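PDB 4ZZF: flagellar basal body rod modification protein from Helicobacter pylori 26695, which is probably required for assembly of the flagellar hook, perhaps as a scaffolding protein that caps the growing hook. Local coordinates for residues I9-V14 against Q105-R110; L29-K34 against I90-N95; K34-K39 against D61-K66. One frame throughout, in Å; residues are numbered along the deposited sequence.

Contact 1: I9-V14 against Q105-R110; sequences IAETDV and QTRIGR
E11 sits between two arginines, R107 and R110, and the three form a salt-bridge network where the strand 9-12 meets the end of strand 104-107 and the loop after it. This is the junction between the Ig-like beta sandwich of FlgD and the smaller beta domain, whose strand 137-141 pairs with 9-12. The stronger bridge runs from R110 NE to E11 OE2, 2.8 Å and nearly straight at 165°. The donor comes to the syn side of the oxygen but well out of the carboxylate plane, while the oxygen itself lies near the guanidinium plane, at its edge. The two side chains run alongside each other, pointing the same way, and Y141 OH also hydrogen-bonds E11 OE2. E11 OE1 makes the second salt bridge, to R107 NH2, through a weak, bent hydrogen bond, and a water that donates to it accepts from R107 NE.

R107 has a second task. With CG set between its own backbone N and carbonyl carbon (chi1 60°) and the chain extended from there, its guanidinium comes end-on to the carbonyl of T12. NH1 and NH2 both grip T12 O, NH2 at 3.0 Å. T12 answers in the other direction: its backbone N and its OG1 both give hydrogen bonds to G109 O, the N at 2.9 Å. OG1 also accepts from V14 N, making an ST turn that bends the chain as it leaves the strand.

E11 and R110 are a non-hydrogen-bonded antiparallel pair, their CA atoms 4.5 Å apart. G109, with a positive phi of 91°, lies against V14, its CA 3.2 Å from V14 O in a CA-H...O contact. I9 CG2 touches R110 NH2 at 3.7 Å.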
# COMPACT_ATOMS: atom_id res chain seq x y z
N ILE A 9 -4.86 8.18 7.46
CA ILE A 9 -5.11 9.38 8.23
C ILE A 9 -3.76 9.94 8.59
O ILE A 9 -2.87 9.20 9.03
CB ILE A 9 -5.95 9.13 9.51
CG1 ILE A 9 -7.23 8.37 9.17
CG2 ILE A 9 -6.25 10.46 10.24
CD1 ILE A 9 -8.29 9.23 8.56
N ALA A 10 -3.59 11.24 8.37
CA ALA A 10 -2.36 11.93 8.75
C ALA A 10 -2.66 12.91 9.88
O ALA A 10 -3.69 13.59 9.86
CB ALA A 10 -1.76 12.65 7.56
N GLU A 11 -1.79 12.94 10.88
CA GLU A 11 -1.76 14.00 11.87
C GLU A 11 -0.61 14.93 11.46
O GLU A 11 0.50 14.46 11.25
CB GLU A 11 -1.52 13.44 13.29
CG GLU A 11 -2.51 12.38 13.77
CD GLU A 11 -3.81 12.99 14.29
OE1 GLU A 11 -3.82 14.20 14.62
OE2 GLU A 11 -4.83 12.27 14.34
N THR A 12 -0.86 16.23 11.31
CA THR A 12 0.24 17.15 10.99
C THR A 12 0.49 18.15 12.12
O THR A 12 -0.33 18.28 13.02
CB THR A 12 -0.01 17.94 9.70
OG1 THR A 12 -0.90 19.02 9.97
CG2 THR A 12 -0.57 17.06 8.62
N ASP A 13 1.62 18.85 12.07
CA ASP A 13 1.91 19.85 13.10
C ASP A 13 1.25 21.21 12.80
O ASP A 13 1.55 22.20 13.45
CB ASP A 13 3.44 20.04 13.29
CG ASP A 13 4.16 20.47 12.01
OD1 ASP A 13 3.53 21.07 11.11
OD2 ASP A 13 5.37 20.22 11.89
N VAL A 14 0.37 21.26 11.81
CA VAL A 14 -0.44 22.45 11.57
C VAL A 14 -1.74 22.36 12.36
O VAL A 14 -2.61 21.57 12.01
CB VAL A 14 -0.77 22.61 10.08
CG1 VAL A 14 -1.75 23.76 9.86
CG2 VAL A 14 0.51 22.80 9.27
N GLN A 105 -12.60 13.43 19.19
CA GLN A 105 -12.01 14.73 18.89
C GLN A 105 -11.51 14.83 17.47
O GLN A 105 -11.15 13.83 16.85
CB GLN A 105 -10.85 15.01 19.84
CG GLN A 105 -11.25 14.80 21.28
CD GLN A 105 -10.36 15.56 22.22
OE1 GLN A 105 -9.15 15.32 22.27
NE2 GLN A 105 -10.94 16.49 22.96
N THR A 106 -11.48 16.05 16.97
CA THR A 106 -10.76 16.35 15.74
C THR A 106 -10.28 17.79 15.78
O THR A 106 -10.52 18.51 16.75
CB THR A 106 -11.62 16.08 14.49
OG1 THR A 106 -10.79 16.13 13.32
CG2 THR A 106 -12.75 17.09 14.37
N ARG A 107 -9.58 18.21 14.74
CA ARG A 107 -8.90 19.50 14.75
C ARG A 107 -8.43 19.77 13.35
O ARG A 107 -8.33 18.85 12.53
CB ARG A 107 -7.70 19.51 15.71
CG ARG A 107 -6.66 18.45 15.33
CD ARG A 107 -5.28 18.77 15.88
NE ARG A 107 -4.30 17.72 15.62
CZ ARG A 107 -3.31 17.81 14.74
NH1 ARG A 107 -3.16 18.90 14.00
NH2 ARG A 107 -2.46 16.80 14.58
N ILE A 108 -8.15 21.04 13.07
CA ILE A 108 -7.50 21.42 11.83
C ILE A 108 -6.15 20.70 11.68
O ILE A 108 -5.40 20.57 12.65
CB ILE A 108 -7.28 22.94 11.79
CG1 ILE A 108 -8.59 23.64 11.44
CG2 ILE A 108 -6.21 23.34 10.78
CD1 ILE A 108 -8.40 25.10 11.09
N GLY A 109 -5.83 20.25 10.48
CA GLY A 109 -4.50 19.69 10.23
C GLY A 109 -4.38 18.19 10.47
O GLY A 109 -3.28 17.68 10.69
N ARG A 110 -5.50 17.49 10.42
CA ARG A 110 -5.49 16.03 10.43
C ARG A 110 -6.63 15.53 9.56
O ARG A 110 -7.61 16.23 9.35
CB ARG A 110 -5.62 15.47 11.86
CG ARG A 110 -6.99 15.78 12.52
CD ARG A 110 -7.17 14.99 13.82
NE ARG A 110 -7.23 13.55 13.60
CZ ARG A 110 -8.34 12.89 13.26
NH1 ARG A 110 -9.48 13.56 13.10
NH2 ARG A 110 -8.32 11.59 13.07
O HOH W 1 -5.17 15.17 16.85

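Contact 2: L29-K34 against I90-N95; sequences LFFDEK and IKAEYN
L29 opens the contact with its CD1 methyl, which lies 3.8 Å from A92 CB and also reaches the CG2 branch of I90. F31 is the next to cross. Its ring enters edge-first over one face of Y94, with CD2 almost above the centre of the tyrosine ring and 3.6 Å from Y94 CE1. The planes stand 81° apart with centroids separated by 4.8 Å, a T-shaped stack. With CG of Y94 between the backbone N and the carbonyl carbon, the ring lies with that face against F31.

At D32 the strand has ended and polar contacts begin. The backbone N of D32 gives a weak hydrogen bond to Y94 OH, while a water that accepts from Y94 OH donates to D32 OD1. The other carboxylate oxygen, OD2, is held by a salt bridge to R110. E33 lays its carbonyl O 3.6 Å from Y94 CE2, and its OE1 takes a weak, 3.3 Å bond from N95 ND2. The firmer bond of that amide is from N95 ND2 to K34 O, 2.9 Å and nearly straight at 174°, with the acceptor in the amide plane. N95 OD1 accepts from D36 N, so both ends of the amide hold the loop after strand 25-31.

The axes of strands 29-31 and 90-94 come within 8.6 Å of each other, 23° from parallel, and the strands are joined through side chains rather than backbone bonds: the face-to-face packing of two sheets that makes the core of an Ig-like beta sandwich.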
# COMPACT_ATOMS: atom_id res chain seq x y z
N LEU A 29 -12.60 20.70 8.77
CA LEU A 29 -12.39 19.72 9.83
C LEU A 29 -12.75 18.32 9.34
O LEU A 29 -13.73 18.14 8.61
CB LEU A 29 -13.23 20.05 11.07
CG LEU A 29 -12.79 21.27 11.85
CD1 LEU A 29 -13.75 21.50 13.03
CD2 LEU A 29 -11.40 21.07 12.34
N PHE A 30 -11.97 17.33 9.74
CA PHE A 30 -12.24 15.97 9.31
C PHE A 30 -12.92 15.17 10.41
O PHE A 30 -12.38 15.05 11.52
CB PHE A 30 -10.95 15.28 8.87
CG PHE A 30 -11.14 13.87 8.40
CD1 PHE A 30 -11.45 13.60 7.09
CD2 PHE A 30 -10.99 12.80 9.29
CE1 PHE A 30 -11.62 12.29 6.66
CE2 PHE A 30 -11.15 11.50 8.87
CZ PHE A 30 -11.47 11.25 7.54
N PHE A 31 -14.11 14.63 10.11
CA PHE A 31 -14.82 13.79 11.07
C PHE A 31 -14.74 12.31 10.68
O PHE A 31 -15.25 11.89 9.64
CB PHE A 31 -16.28 14.27 11.20
CG PHE A 31 -16.39 15.65 11.78
CD1 PHE A 31 -16.27 16.78 10.96
CD2 PHE A 31 -16.55 15.83 13.15
CE1 PHE A 31 -16.34 18.06 11.49
CE2 PHE A 31 -16.62 17.11 13.69
CZ PHE A 31 -16.51 18.23 12.86
N ASP A 32 -14.05 11.55 11.53
CA ASP A 32 -13.79 10.13 11.30
C ASP A 32 -15.06 9.27 11.28
O ASP A 32 -15.07 8.20 10.68
CB ASP A 32 -12.84 9.62 12.38
CG ASP A 32 -11.60 10.51 12.51
OD1 ASP A 32 -11.72 11.64 13.04
OD2 ASP A 32 -10.53 10.09 12.04
N GLU A 33 -16.09 9.75 11.96
CA GLU A 33 -17.39 9.11 12.06
C GLU A 33 -18.45 10.13 11.73
O GLU A 33 -18.23 11.32 11.96
CB GLU A 33 -17.67 8.59 13.48
CG GLU A 33 -16.93 7.38 13.92
CD GLU A 33 -17.37 6.96 15.31
OE1 GLU A 33 -18.40 7.51 15.79
OE2 GLU A 33 -16.68 6.12 15.93
N LYS A 34 -19.60 9.67 11.24
CA LYS A 34 -20.76 10.53 11.09
C LYS A 34 -21.09 11.24 12.39
O LYS A 34 -21.17 10.61 13.44
CB LYS A 34 -21.99 9.74 10.63
CG LYS A 34 -21.97 9.35 9.18
CD LYS A 34 -23.32 8.79 8.75
CE LYS A 34 -23.30 8.48 7.26
NZ LYS A 34 -24.65 8.13 6.72
N ILE A 90 -8.12 25.65 16.05
CA ILE A 90 -9.49 25.20 15.88
C ILE A 90 -9.58 23.69 16.12
O ILE A 90 -8.84 22.91 15.51
CB ILE A 90 -10.02 25.54 14.48
CG1 ILE A 90 -9.94 27.05 14.24
CG2 ILE A 90 -11.45 25.05 14.33
CD1 ILE A 90 -10.41 27.49 12.88
N LYS A 91 -10.46 23.31 17.05
CA LYS A 91 -10.70 21.92 17.44
C LYS A 91 -12.19 21.66 17.46
O LYS A 91 -12.99 22.59 17.34
CB LYS A 91 -10.14 21.60 18.82
CG LYS A 91 -8.77 22.14 19.10
CD LYS A 91 -8.21 21.60 20.40
CE LYS A 91 -9.09 21.94 21.59
NZ LYS A 91 -8.31 21.72 22.86
N ALA A 92 -12.57 20.40 17.63
CA ALA A 92 -13.98 20.05 17.73
C ALA A 92 -14.17 18.82 18.60
O ALA A 92 -13.27 17.99 18.75
CB ALA A 92 -14.58 19.81 16.34
N GLU A 93 -15.36 18.71 19.17
CA GLU A 93 -15.75 17.54 19.95
C GLU A 93 -17.09 17.09 19.43
O GLU A 93 -17.94 17.93 19.14
CB GLU A 93 -15.83 17.88 21.43
CG GLU A 93 -14.47 18.06 22.08
CD GLU A 93 -14.55 17.98 23.58
OE1 GLU A 93 -15.44 18.67 24.14
OE2 GLU A 93 -13.78 17.20 24.18
N TYR A 94 -17.29 15.78 19.33
CA TYR A 94 -18.55 15.26 18.82
C TYR A 94 -18.71 13.79 19.22
O TYR A 94 -17.72 13.13 19.56
CB TYR A 94 -18.63 15.42 17.30
CG TYR A 94 -17.66 14.53 16.56
CD1 TYR A 94 -16.29 14.75 16.63
CD2 TYR A 94 -18.12 13.45 15.81
CE1 TYR A 94 -15.40 13.92 15.96
CE2 TYR A 94 -17.23 12.63 15.13
CZ TYR A 94 -15.87 12.86 15.21
OH TYR A 94 -14.98 12.04 14.55
N ASN A 95 -19.96 13.32 19.23
CA ASN A 95 -20.30 11.93 19.53
C ASN A 95 -19.84 11.48 20.90
O ASN A 95 -18.96 10.65 21.02
CB ASN A 95 -19.74 11.00 18.46
CG ASN A 95 -20.41 11.20 17.12
OD1 ASN A 95 -21.21 12.12 16.97
ND2 ASN A 95 -20.11 10.34 16.15
O HOH W 2 -12.46 11.90 15.51

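Contact 3: K34-K39 against D61-K66; sequences KIDASK and DYNGQK
Y62 meets I35 through its CB, 3.9 Å from I35 CD1, the two side chains lying side by side while the tyrosine ring carries on to an edge-to-face contact with F71. Y62 also starts a type II turn that closes at Q65, and the next residue, N63, makes the contact's side-chain hydrogen bond. Its CG is anti to the backbone N (chi1 -179°), which carries the amide across to the other loop. There OD1 accepts from A37 N at 2.8 Å, in the carbonyl plane and on a lone pair, with an N-H...O angle of 175°. The methyl of A37 rests against N63 CB. In the loop that N63 reaches, D36 OD1 accepts from S38 N, an Asx turn, and from S38 OG as well.

G64, at the turn position where a positive phi favours glycine, gives its N to I35 O at 2.8 Å. One step on, Q65 O receives I35 N at the same length, so I35 is gripped at both its backbone N and O. The aliphatic part of K34 runs over the carbonyl of G64, CD coming 3.5 Å from G64 O. K66 then brings CB against the K34 backbone, its CD 3.7 Å from K34 CG.

Since neither segment is regular helix or strand, the three straight bonds across the contact, at I35 N, I35 O and N63 OD1, set how the two surface loops sit against each other.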
# COMPACT_ATOMS: atom_id res chain seq x y z
N LYS A 34 -19.60 9.67 11.24
CA LYS A 34 -20.76 10.53 11.09
C LYS A 34 -21.09 11.24 12.39
O LYS A 34 -21.17 10.61 13.44
CB LYS A 34 -21.99 9.74 10.63
CG LYS A 34 -21.97 9.35 9.18
CD LYS A 34 -23.32 8.79 8.75
CE LYS A 34 -23.30 8.48 7.26
NZ LYS A 34 -24.65 8.13 6.72
N ILE A 35 -21.30 12.54 12.34
CA ILE A 35 -21.72 13.26 13.54
C ILE A 35 -23.11 12.80 13.98
O ILE A 35 -24.03 12.75 13.16
CB ILE A 35 -21.73 14.78 13.30
CG1 ILE A 35 -20.32 15.26 12.95
CG2 ILE A 35 -22.26 15.50 14.50
CD1 ILE A 35 -20.31 16.64 12.40
N ASP A 36 -23.26 12.46 15.25
CA ASP A 36 -24.58 12.17 15.78
C ASP A 36 -24.89 13.20 16.85
O ASP A 36 -24.30 13.17 17.91
CB ASP A 36 -24.64 10.76 16.36
CG ASP A 36 -26.04 10.38 16.89
OD1 ASP A 36 -26.91 11.28 17.05
OD2 ASP A 36 -26.26 9.18 17.16
N ALA A 37 -25.85 14.09 16.59
CA ALA A 37 -26.12 15.22 17.48
C ALA A 37 -26.94 14.85 18.72
O ALA A 37 -27.22 15.71 19.57
CB ALA A 37 -26.82 16.34 16.71
N SER A 38 -27.35 13.58 18.84
CA SER A 38 -28.02 13.13 20.06
C SER A 38 -26.99 12.66 21.11
O SER A 38 -27.33 12.39 22.25
CB SER A 38 -29.00 12.00 19.75
OG SER A 38 -28.28 10.83 19.42
N LYS A 39 -25.72 12.57 20.69
CA LYS A 39 -24.66 12.07 21.53
C LYS A 39 -23.87 13.24 22.12
O LYS A 39 -22.90 13.70 21.54
CB LYS A 39 -23.75 11.12 20.73
CG LYS A 39 -24.41 9.78 20.39
CD LYS A 39 -23.60 8.92 19.40
CE LYS A 39 -22.33 8.34 20.02
NZ LYS A 39 -22.61 7.49 21.21
N ASP A 61 -26.26 21.13 13.80
CA ASP A 61 -26.88 21.17 12.48
C ASP A 61 -26.19 20.27 11.47
O ASP A 61 -26.70 20.05 10.38
CB ASP A 61 -26.92 22.60 11.93
CG ASP A 61 -27.88 23.50 12.71
OD1 ASP A 61 -28.96 23.01 13.12
OD2 ASP A 61 -27.55 24.69 12.92
N TYR A 62 -25.03 19.73 11.83
CA TYR A 62 -24.28 18.92 10.88
C TYR A 62 -24.52 17.46 11.14
O TYR A 62 -23.75 16.59 10.68
CB TYR A 62 -22.78 19.27 10.94
CG TYR A 62 -22.50 20.67 10.45
CD1 TYR A 62 -22.63 21.76 11.31
CD2 TYR A 62 -22.16 20.91 9.13
CE1 TYR A 62 -22.40 23.05 10.87
CE2 TYR A 62 -21.92 22.20 8.67
CZ TYR A 62 -22.04 23.26 9.55
OH TYR A 62 -21.81 24.55 9.12
N ASN A 63 -25.59 17.18 11.88
CA ASN A 63 -25.98 15.81 12.18
C ASN A 63 -26.00 14.98 10.92
O ASN A 63 -26.53 15.40 9.91
CB ASN A 63 -27.35 15.77 12.87
CG ASN A 63 -27.78 14.37 13.21
OD1 ASN A 63 -27.25 13.75 14.15
ND2 ASN A 63 -28.71 13.83 12.45
N GLY A 64 -25.37 13.81 10.96
CA GLY A 64 -25.36 12.93 9.81
C GLY A 64 -24.18 13.03 8.85
O GLY A 64 -23.98 12.14 8.02
N GLN A 65 -23.38 14.09 8.97
CA GLN A 65 -22.27 14.28 8.04
C GLN A 65 -20.97 13.70 8.56
O GLN A 65 -20.77 13.64 9.78
CB GLN A 65 -22.10 15.76 7.74
CG GLN A 65 -23.38 16.40 7.21
CD GLN A 65 -23.21 17.87 6.90
OE1 GLN A 65 -22.14 18.31 6.45
NE2 GLN A 65 -24.26 18.64 7.16
N LYS A 66 -20.10 13.28 7.65
CA LYS A 66 -18.78 12.75 8.00
C LYS A 66 -17.72 13.17 6.97
O LYS A 66 -18.06 13.71 5.93
CB LYS A 66 -18.81 11.22 8.12
CG LYS A 66 -18.93 10.50 6.78
CD LYS A 66 -18.96 8.97 6.98
CE LYS A 66 -17.59 8.46 7.41
NZ LYS A 66 -17.57 7.02 7.81

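From the N terminus, strand 9-12 enters first, and its contact with 105-110 closes the longest loop, within which the other two contacts nest. Strand 25-31 then leads into contact 2, which closes on 90-95 across the sandwich, and contact 3 lies nested inside that loop in turn, between 34-39 and 61-66. None of the loops cross. Contacts 2 and 3 share K34 and touch through N95. Contacts 1 and 2 touch through T106 and F30. Contact 1 thus ties the small beta domain to the sandwich, contact 2 its two sheets, and contact 3 the loops at one end.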